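Local coordinates for 3-oxoacyl-[acyl-carrier-protein] synthase 2 (Rickettsia rickettsii, PDB 4JGA) that probably catalyses the decarboxylative condensation of fatty acid synthesis, lengthening an acyl chain by two carbons from malonyl-acyl carrier protein, at residues L88-H96 and S128-I136; A102-P113 and L167-S175. All blocks are in the same frame, centred on the assembly; numbering follows the deposited sequence.

Contact 1 (L88-H96 and S128-I136); sequences LSKMDKFIH and SGIGGLKMI. With EDO (1,2-ethanediol), chain D.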
loop_
_atom_site.group_PDB
_atom_site.type_symbol
_atom_site.label_atom_id
_atom_site.label_comp_id
_atom_site.label_asym_id
_atom_site.label_seq_id
_atom_site.Cartn_x
_atom_site.Cartn_y
_atom_site.Cartn_z
ATOM N N LEU A 88 -19.834 9.341 2.599
ATOM C CA LEU A 88 -18.553 9.824 2.142
ATOM C C LEU A 88 -18.014 10.836 3.149
ATOM O O LEU A 88 -16.790 10.908 3.365
ATOM C CB LEU A 88 -18.656 10.437 0.725
ATOM C CG LEU A 88 -17.354 10.975 0.122
ATOM C CD1 LEU A 88 -16.264 9.915 0.157
ATOM C CD2 LEU A 88 -17.509 11.463 -1.317
ATOM N N SER A 89 -18.921 11.615 3.753
ATOM C CA SER A 89 -18.500 12.693 4.664
ATOM C C SER A 89 -17.853 12.151 5.960
ATOM O O SER A 89 -17.086 12.856 6.592
ATOM C CB SER A 89 -19.649 13.623 5.018
ATOM O OG SER A 89 -20.593 12.944 5.811
ATOM N N LYS A 90 -18.091 10.882 6.283
ATOM C CA LYS A 90 -17.482 10.235 7.453
ATOM C C LYS A 90 -16.037 9.821 7.215
ATOM O O LYS A 90 -15.316 9.542 8.157
ATOM C CB LYS A 90 -18.250 8.968 7.807
ATOM C CG LYS A 90 -19.743 9.158 7.852
ATOM C CD LYS A 90 -20.135 9.980 9.027
ATOM C CE LYS A 90 -21.649 9.943 9.129
ATOM N NZ LYS A 90 -22.053 11.082 9.960
ATOM N N MET A 91 -15.642 9.725 5.941
ATOM C CA MET A 91 -14.306 9.284 5.558
ATOM C C MET A 91 -13.296 10.412 5.721
ATOM O O MET A 91 -13.669 11.581 5.768
ATOM C CB MET A 91 -14.314 8.800 4.101
ATOM C CG MET A 91 -15.419 7.779 3.763
ATOM S SD MET A 91 -15.409 6.275 4.756
ATOM C CE MET A 91 -14.141 5.375 3.982
ATOM N N ASP A 92 -12.016 10.052 5.841
ATOM C CA ASP A 92 -10.949 11.032 5.864
ATOM C C ASP A 92 -10.922 11.813 4.531
ATOM O O ASP A 92 -11.268 11.288 3.462
ATOM C CB ASP A 92 -9.595 10.367 6.086
ATOM C CG ASP A 92 -8.498 11.370 6.407
ATOM O OD1 ASP A 92 -8.419 11.772 7.605
ATOM O OD2 ASP A 92 -7.765 11.800 5.468
ATOM N N LYS A 93 -10.498 13.057 4.614
ATOM C CA LYS A 93 -10.358 13.911 3.442
ATOM C C LYS A 93 -9.498 13.349 2.329
ATOM O O LYS A 93 -9.769 13.654 1.186
ATOM C CB LYS A 93 -9.813 15.283 3.832
ATOM C CG LYS A 93 -10.894 16.155 4.416
ATOM C CD LYS A 93 -10.335 17.182 5.366
ATOM C CE LYS A 93 -9.578 18.267 4.662
ATOM N NZ LYS A 93 -10.371 19.506 4.844
ATOM N N PHE A 94 -8.480 12.529 2.632
ATOM C CA PHE A 94 -7.715 11.920 1.537
ATOM C C PHE A 94 -8.657 11.125 0.656
ATOM O O PHE A 94 -8.507 11.135 -0.554
ATOM C CB PHE A 94 -6.483 11.105 1.969
ATOM C CG PHE A 94 -6.766 9.659 2.294
ATOM C CD1 PHE A 94 -7.171 9.293 3.570
ATOM C CD2 PHE A 94 -6.593 8.666 1.340
ATOM C CE1 PHE A 94 -7.448 7.977 3.882
ATOM C CE2 PHE A 94 -6.880 7.360 1.640
ATOM C CZ PHE A 94 -7.290 7.006 2.917
ATOM N N ILE A 95 -9.669 10.510 1.250
ATOM C CA ILE A 95 -10.656 9.746 0.494
ATOM C C ILE A 95 -11.592 10.698 -0.291
ATOM O O ILE A 95 -11.934 10.413 -1.437
ATOM C CB ILE A 95 -11.429 8.763 1.393
ATOM C CG1 ILE A 95 -10.466 7.650 1.829
ATOM C CG2 ILE A 95 -12.636 8.215 0.651
ATOM C CD1 ILE A 95 -10.952 6.758 2.955
ATOM N N HIS A 96 -11.962 11.833 0.304
ATOM C CA HIS A 96 -12.786 12.800 -0.390
ATOM C C HIS A 96 -12.050 13.262 -1.662
ATOM O O HIS A 96 -12.635 13.297 -2.727
ATOM C CB HIS A 96 -13.068 14.040 0.429
ATOM C CG HIS A 96 -13.796 13.802 1.718
ATOM N ND1 HIS A 96 -13.991 14.814 2.634
ATOM C CD2 HIS A 96 -14.298 12.685 2.280
ATOM C CE1 HIS A 96 -14.635 14.335 3.686
ATOM N NE2 HIS A 96 -14.822 13.045 3.499
ATOM N N SER A 128 -2.172 6.257 -0.950
ATOM C CA SER A 128 -1.817 7.439 -0.181
ATOM C C SER A 128 -0.503 7.137 0.541
ATOM O O SER A 128 -0.187 5.985 0.787
ATOM C CB SER A 128 -2.917 7.763 0.827
ATOM O OG SER A 128 -2.664 9.005 1.472
ATOM N N GLY A 129 0.284 8.153 0.841
ATOM C CA GLY A 129 1.538 7.927 1.566
ATOM C C GLY A 129 1.299 7.723 3.047
ATOM O O GLY A 129 1.879 6.821 3.680
ATOM N N ILE A 130 0.455 8.593 3.601
ATOM C CA ILE A 130 0.118 8.572 5.023
ATOM C C ILE A 130 -1.339 8.213 5.241
ATOM O O ILE A 130 -1.657 7.621 6.236
ATOM C CB ILE A 130 0.399 9.917 5.701
ATOM C CG1 ILE A 130 1.756 10.411 5.258
ATOM C CG2 ILE A 130 0.386 9.767 7.232
ATOM C CD1 ILE A 130 2.195 11.691 5.948
ATOM N N GLY A 131 -2.222 8.527 4.310
ATOM C CA GLY A 131 -3.610 8.112 4.468
ATOM C C GLY A 131 -4.393 8.983 5.462
ATOM O O GLY A 131 -4.352 10.220 5.393
ATOM N N GLY A 132 -5.097 8.327 6.394
ATOM C CA GLY A 132 -6.121 8.982 7.193
ATOM C C GLY A 132 -5.583 9.620 8.446
ATOM O O GLY A 132 -6.035 9.317 9.579
ATOM N N LEU A 133 -4.601 10.481 8.256
ATOM C CA LEU A 133 -3.848 11.074 9.356
ATOM C C LEU A 133 -4.719 11.921 10.265
ATOM O O LEU A 133 -4.690 11.750 11.487
ATOM C CB LEU A 133 -2.693 11.895 8.813
ATOM C CG LEU A 133 -1.839 12.557 9.884
ATOM C CD1 LEU A 133 -1.300 11.511 10.843
ATOM C CD2 LEU A 133 -0.735 13.384 9.264
ATOM N N LYS A 134 -5.518 12.813 9.684
ATOM C CA LYS A 134 -6.431 13.647 10.457
ATOM C C LYS A 134 -7.476 12.772 11.211
ATOM O O LYS A 134 -7.793 13.027 12.360
ATOM C CB LYS A 134 -7.119 14.676 9.551
ATOM C CG LYS A 134 -8.226 15.450 10.254
ATOM C CD LYS A 134 -8.599 16.715 9.486
ATOM C CE LYS A 134 -9.839 17.415 10.046
ATOM N NZ LYS A 134 -9.584 17.950 11.414
ATOM N N MET A 135 -7.988 11.747 10.551
ATOM C CA MET A 135 -8.985 10.868 11.132
ATOM C C MET A 135 -8.427 10.167 12.370
ATOM O O MET A 135 -9.062 10.192 13.428
ATOM C CB MET A 135 -9.475 9.842 10.092
ATOM C CG MET A 135 -10.610 8.925 10.560
ATOM S SD MET A 135 -12.027 9.780 11.257
ATOM C CE MET A 135 -12.505 10.844 9.866
ATOM N N ILE A 136 -7.204 9.649 12.264
ATOM C CA ILE A 136 -6.576 8.954 13.381
ATOM C C ILE A 136 -6.214 9.942 14.482
ATOM O O ILE A 136 -6.461 9.680 15.636
ATOM C CB ILE A 136 -5.347 8.125 12.948
ATOM C CG1 ILE A 136 -5.776 7.032 11.965
ATOM C CG2 ILE A 136 -4.654 7.475 14.150
ATOM C CD1 ILE A 136 -4.632 6.252 11.336
HETATM C C1 EDO D . -2.001 4.074 7.525
HETATM O O1 EDO D . -3.221 3.736 8.232
HETATM C C2 EDO D . -1.561 5.402 8.057
HETATM O O2 EDO D . -0.240 5.732 7.696
HETATM O O HOH W 1 -5.679 13.238 6.829
#
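The D92 carboxylate joins the first turns of two helices. Its OD1 accepts from M135 N (3.0 Å, N-H···O 138°), met nearly head-on to the C-O bond, while OD2 takes F94 N of its own helix, 3.0 Å away in an almost straight bond. D92 is thus the N-cap of helix 93-109 and also serves helix 133-146, whose own N-cap position is held by G132, a residue without a side chain. With CG anti to the backbone N (chi1 -168°), the carboxylate reaches over G132 CA, 3.5 Å from D92 CG. A water donates to D92 OD2 and accepts from K134 N, adding a second amide of that turn. Facing two helix starts, the group is probably favoured as the anion.

In this thiolase-type fold, 128-132 is the connection from strand 122-127 of the large sheet into helix 133-146. The F94 ring lies against its glycine turn, with G131 CA over the ring centre in a CH-pi contact, 3.9 Å from the centroid; I95 CG1 lies over the rim of the opposite face. M135 slides past D92 in the opposite direction, and bends at chi2 and chi3 bring its CE to 3.5 Å from K90 O.

S128 OG accepts from G131 N as an ST motif and is hydrogen-bonded to A212 O; E213 takes the amides of G129, I130 and G131. M135 also packs on helix 155-159. Farther out, L133 and I136 both meet I136 of the second subunit.

Contact 2 (A102-P113 and L167-S175); sequences ATEAVEDSGWLP and LVSIKYGFS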
loop_
_atom_site.group_PDB
_atom_site.type_symbol
_atom_site.label_atom_id
_atom_site.label_comp_id
_atom_site.label_asym_id
_atom_site.label_seq_id
_atom_site.Cartn_x
_atom_site.Cartn_y
_atom_site.Cartn_z
ATOM N N ALA A 102 -10.997 10.579 -8.969
ATOM C CA ALA A 102 -11.341 9.366 -9.683
ATOM C C ALA A 102 -12.661 9.540 -10.439
ATOM O O ALA A 102 -12.808 9.045 -11.536
ATOM C CB ALA A 102 -11.446 8.206 -8.733
ATOM N N THR A 103 -13.592 10.266 -9.837
ATOM C CA THR A 103 -14.881 10.519 -10.467
ATOM C C THR A 103 -14.660 11.329 -11.764
ATOM O O THR A 103 -15.159 10.942 -12.825
ATOM C CB THR A 103 -15.842 11.248 -9.522
ATOM O OG1 THR A 103 -16.150 10.384 -8.407
ATOM C CG2 THR A 103 -17.120 11.644 -10.267
ATOM N N GLU A 104 -13.853 12.379 -11.677
ATOM C CA GLU A 104 -13.491 13.129 -12.853
ATOM C C GLU A 104 -12.797 12.228 -13.936
ATOM O O GLU A 104 -13.159 12.271 -15.128
ATOM C CB GLU A 104 -12.593 14.318 -12.481
ATOM C CG GLU A 104 -12.272 15.183 -13.705
ATOM C CD GLU A 104 -11.313 16.329 -13.457
ATOM O OE1 GLU A 104 -10.703 16.427 -12.376
ATOM O OE2 GLU A 104 -11.136 17.138 -14.418
ATOM N N ALA A 105 -11.813 11.414 -13.524
ATOM C CA ALA A 105 -11.112 10.554 -14.457
ATOM C C ALA A 105 -12.041 9.546 -15.124
ATOM O O ALA A 105 -11.996 9.369 -16.335
ATOM C CB ALA A 105 -9.976 9.825 -13.777
ATOM N N VAL A 106 -12.872 8.881 -14.331
ATOM C CA VAL A 106 -13.772 7.892 -14.862
ATOM C C VAL A 106 -14.747 8.544 -15.856
ATOM O O VAL A 106 -14.883 8.060 -16.963
ATOM C CB VAL A 106 -14.553 7.157 -13.762
ATOM C CG1 VAL A 106 -15.689 6.340 -14.375
ATOM C CG2 VAL A 106 -13.621 6.254 -13.000
ATOM N N GLU A 107 -15.365 9.649 -15.473
ATOM C CA GLU A 107 -16.268 10.366 -16.376
ATOM C C GLU A 107 -15.539 10.872 -17.630
ATOM O O GLU A 107 -16.076 10.773 -18.713
ATOM C CB GLU A 107 -16.971 11.494 -15.655
ATOM C CG GLU A 107 -18.003 10.985 -14.663
ATOM C CD GLU A 107 -18.805 12.105 -13.999
ATOM O OE1 GLU A 107 -18.507 13.303 -14.303
ATOM O OE2 GLU A 107 -19.714 11.801 -13.159
ATOM N N ASP A 108 -14.303 11.352 -17.487
ATOM C CA ASP A 108 -13.529 11.801 -18.620
ATOM C C ASP A 108 -13.312 10.634 -19.608
ATOM O O ASP A 108 -13.398 10.798 -20.818
ATOM C CB ASP A 108 -12.190 12.360 -18.127
ATOM C CG ASP A 108 -11.293 12.845 -19.258
ATOM O OD1 ASP A 108 -11.847 13.470 -20.182
ATOM O OD2 ASP A 108 -10.047 12.631 -19.194
ATOM N N SER A 109 -13.040 9.441 -19.081
ATOM C CA SER A 109 -12.765 8.292 -19.930
ATOM C C SER A 109 -13.994 7.706 -20.610
ATOM O O SER A 109 -13.862 6.942 -21.557
ATOM C CB SER A 109 -12.112 7.180 -19.124
ATOM O OG SER A 109 -13.055 6.609 -18.244
ATOM N N GLY A 110 -15.173 8.005 -20.093
ATOM C CA GLY A 110 -16.395 7.417 -20.620
ATOM C C GLY A 110 -16.575 5.948 -20.260
ATOM O O GLY A 110 -17.537 5.313 -20.701
ATOM N N TRP A 111 -15.700 5.407 -19.404
ATOM C CA TRP A 111 -15.790 4.001 -19.069
ATOM C C TRP A 111 -16.726 3.821 -17.892
ATOM O O TRP A 111 -16.350 3.966 -16.729
ATOM C CB TRP A 111 -14.414 3.453 -18.760
ATOM C CG TRP A 111 -14.403 1.991 -18.458
ATOM C CD1 TRP A 111 -14.055 1.403 -17.256
ATOM C CD2 TRP A 111 -14.746 0.927 -19.337
ATOM N NE1 TRP A 111 -14.187 0.040 -17.339
ATOM C CE2 TRP A 111 -14.614 -0.283 -18.602
ATOM C CE3 TRP A 111 -15.197 0.871 -20.659
ATOM C CZ2 TRP A 111 -14.898 -1.541 -19.158
ATOM C CZ3 TRP A 111 -15.465 -0.386 -21.221
ATOM C CH2 TRP A 111 -15.304 -1.579 -20.461
ATOM N N LEU A 112 -17.979 3.534 -18.201
ATOM C CA LEU A 112 -19.016 3.338 -17.187
ATOM C C LEU A 112 -19.763 2.043 -17.504
ATOM O O LEU A 112 -20.962 2.077 -17.715
ATOM C CB LEU A 112 -20.036 4.473 -17.236
ATOM C CG LEU A 112 -19.710 5.832 -16.601
ATOM C CD1 LEU A 112 -19.700 5.702 -15.099
ATOM C CD2 LEU A 112 -18.405 6.448 -17.118
ATOM N N PRO A 113 -19.043 0.916 -17.553
ATOM C CA PRO A 113 -19.644 -0.345 -17.932
ATOM C C PRO A 113 -20.799 -0.756 -17.019
ATOM O O PRO A 113 -20.742 -0.550 -15.809
ATOM C CB PRO A 113 -18.487 -1.338 -17.792
ATOM C CG PRO A 113 -17.608 -0.727 -16.749
ATOM C CD PRO A 113 -17.668 0.743 -17.054
ATOM N N LEU A 167 -14.315 2.594 -2.125
ATOM C CA LEU A 167 -15.440 3.449 -2.447
ATOM C C LEU A 167 -15.600 3.718 -3.938
ATOM O O LEU A 167 -16.729 3.789 -4.408
ATOM C CB LEU A 167 -15.404 4.767 -1.665
ATOM C CG LEU A 167 -15.793 4.647 -0.182
ATOM C CD1 LEU A 167 -15.766 6.038 0.445
ATOM C CD2 LEU A 167 -17.172 4.056 -0.033
ATOM N N VAL A 168 -14.499 3.849 -4.666
ATOM C CA VAL A 168 -14.565 4.053 -6.103
ATOM C C VAL A 168 -15.088 2.763 -6.704
ATOM O O VAL A 168 -15.925 2.799 -7.592
ATOM C CB VAL A 168 -13.214 4.437 -6.692
ATOM C CG1 VAL A 168 -13.257 4.557 -8.217
ATOM C CG2 VAL A 168 -12.748 5.758 -6.090
ATOM N N SER A 169 -14.645 1.617 -6.182
ATOM C CA SER A 169 -15.136 0.329 -6.672
ATOM C C SER A 169 -16.650 0.229 -6.497
ATOM O O SER A 169 -17.378 -0.195 -7.388
ATOM C CB SER A 169 -14.410 -0.823 -5.942
ATOM O OG SER A 169 -15.070 -2.078 -6.090
ATOM N N ILE A 170 -17.117 0.612 -5.324
ATOM C CA ILE A 170 -18.541 0.567 -5.036
ATOM C C ILE A 170 -19.315 1.535 -5.931
ATOM O O ILE A 170 -20.336 1.199 -6.449
ATOM C CB ILE A 170 -18.801 0.876 -3.567
ATOM C CG1 ILE A 170 -18.251 -0.287 -2.713
ATOM C CG2 ILE A 170 -20.320 1.141 -3.311
ATOM C CD1 ILE A 170 -18.093 0.073 -1.240
ATOM N N LYS A 171 -18.789 2.738 -6.106
ATOM C CA LYS A 171 -19.452 3.728 -6.886
ATOM C C LYS A 171 -19.717 3.217 -8.284
ATOM O O LYS A 171 -20.818 3.414 -8.797
ATOM C CB LYS A 171 -18.601 5.000 -6.981
ATOM C CG LYS A 171 -19.331 6.147 -7.682
ATOM C CD LYS A 171 -18.722 7.521 -7.360
ATOM C CE LYS A 171 -19.518 8.643 -8.028
ATOM N NZ LYS A 171 -18.893 9.967 -7.728
ATOM N N TYR A 172 -18.717 2.594 -8.929
ATOM C CA TYR A 172 -18.872 2.207 -10.334
ATOM C C TYR A 172 -19.080 0.708 -10.574
ATOM O O TYR A 172 -19.198 0.278 -11.711
ATOM C CB TYR A 172 -17.692 2.737 -11.169
ATOM C CG TYR A 172 -17.667 4.239 -11.172
ATOM C CD1 TYR A 172 -18.602 4.966 -11.913
ATOM C CD2 TYR A 172 -16.715 4.941 -10.448
ATOM C CE1 TYR A 172 -18.591 6.360 -11.909
ATOM C CE2 TYR A 172 -16.690 6.328 -10.459
ATOM C CZ TYR A 172 -17.632 7.032 -11.168
ATOM O OH TYR A 172 -17.584 8.401 -11.165
ATOM N N GLY A 173 -19.137 -0.087 -9.521
ATOM C CA GLY A 173 -19.185 -1.530 -9.700
ATOM C C GLY A 173 -17.884 -2.193 -10.206
ATOM O O GLY A 173 -17.944 -3.296 -10.729
ATOM N N PHE A 174 -16.722 -1.563 -10.067
ATOM C CA PHE A 174 -15.501 -2.145 -10.611
ATOM C C PHE A 174 -15.045 -3.289 -9.708
ATOM O O PHE A 174 -14.749 -3.090 -8.527
ATOM C CB PHE A 174 -14.414 -1.104 -10.741
ATOM C CG PHE A 174 -14.735 0.025 -11.675
ATOM C CD1 PHE A 174 -15.590 -0.119 -12.761
ATOM C CD2 PHE A 174 -14.091 1.238 -11.507
ATOM C CE1 PHE A 174 -15.832 0.930 -13.654
ATOM C CE2 PHE A 174 -14.345 2.304 -12.363
ATOM C CZ PHE A 174 -15.217 2.151 -13.446
ATOM N N SER A 175 -15.044 -4.500 -10.253
ATOM C CA SER A 175 -14.913 -5.712 -9.443
ATOM C C SER A 175 -13.663 -6.517 -9.741
ATOM O O SER A 175 -13.504 -7.659 -9.275
ATOM C CB SER A 175 -16.171 -6.555 -9.633
ATOM O OG SER A 175 -16.501 -6.617 -11.011
HETATM O O HOH W 2 -19.761 9.511 -12.078
HETATM O O HOH W 3 -19.619 1.326 -14.156
#
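Helices 93-109 and 163-172 pack beside each other in the N-terminal half of the thiolase fold, with V106 and V168 also touching strands of the large sheet. The short segments 102-109 and 167-172 cross at -40° with axes 11.4 Å apart, and the Y172 ring reaches across to helix 93-109. V106 CG1 sits over the centre of this ring, a CH-pi contact with 3.8 Å to the centroid, and K171 CG backs the other face nearer the rim. L112 CD1 comes in obliquely to 3.4 Å from Y172 CE1. Nearer the start of the contact, A102 CB meets V168 CG2.

F174 extends the apolar patch past the helix ends. P113 CD and W111 O lie at its edge, Y172 CB stands over one face, and the W111 five-membered ring runs nearly parallel (23°) but slid aside.

Polar groups sit around this patch. The extended K171 chain, CG anti to its N (chi1 -174°), crosses T103 at about a right angle and gives NZ to T103 OG1 at 2.9 Å; OG1 is bonded to V99 O as well, and NZ to F79 O. One water links Y172 OH with E107 OE2, and another bridges P113 O and Y172 O. The ammonium therefore rests on neutral oxygens, with E107 OE2 5.8 Å from K171 NZ, where its charge would probably add only a modest attraction.

Helix 93-109 runs through both contacts: its first turn belongs to contact 1, its last two turns to contact 2. The centres are about 20 Å apart, yet L167 closes the distance. Its CD1 packs 3.8 Å from M91 CG, 3.8 Å from I95 CG2 and 3.9 Å from L88 CD1, so helix 163-172 packs against the end of helix 85-89, the link at M91 and the first turn of helix 93-109. Along the chain the four segments interleave, all within the N-terminal ketoacyl synthase region. Both contacts reach the dimer partner, where M292 of the second subunit packs on M91 and on L167. None of the residues binding the potassium or sodium ion belongs to either contact.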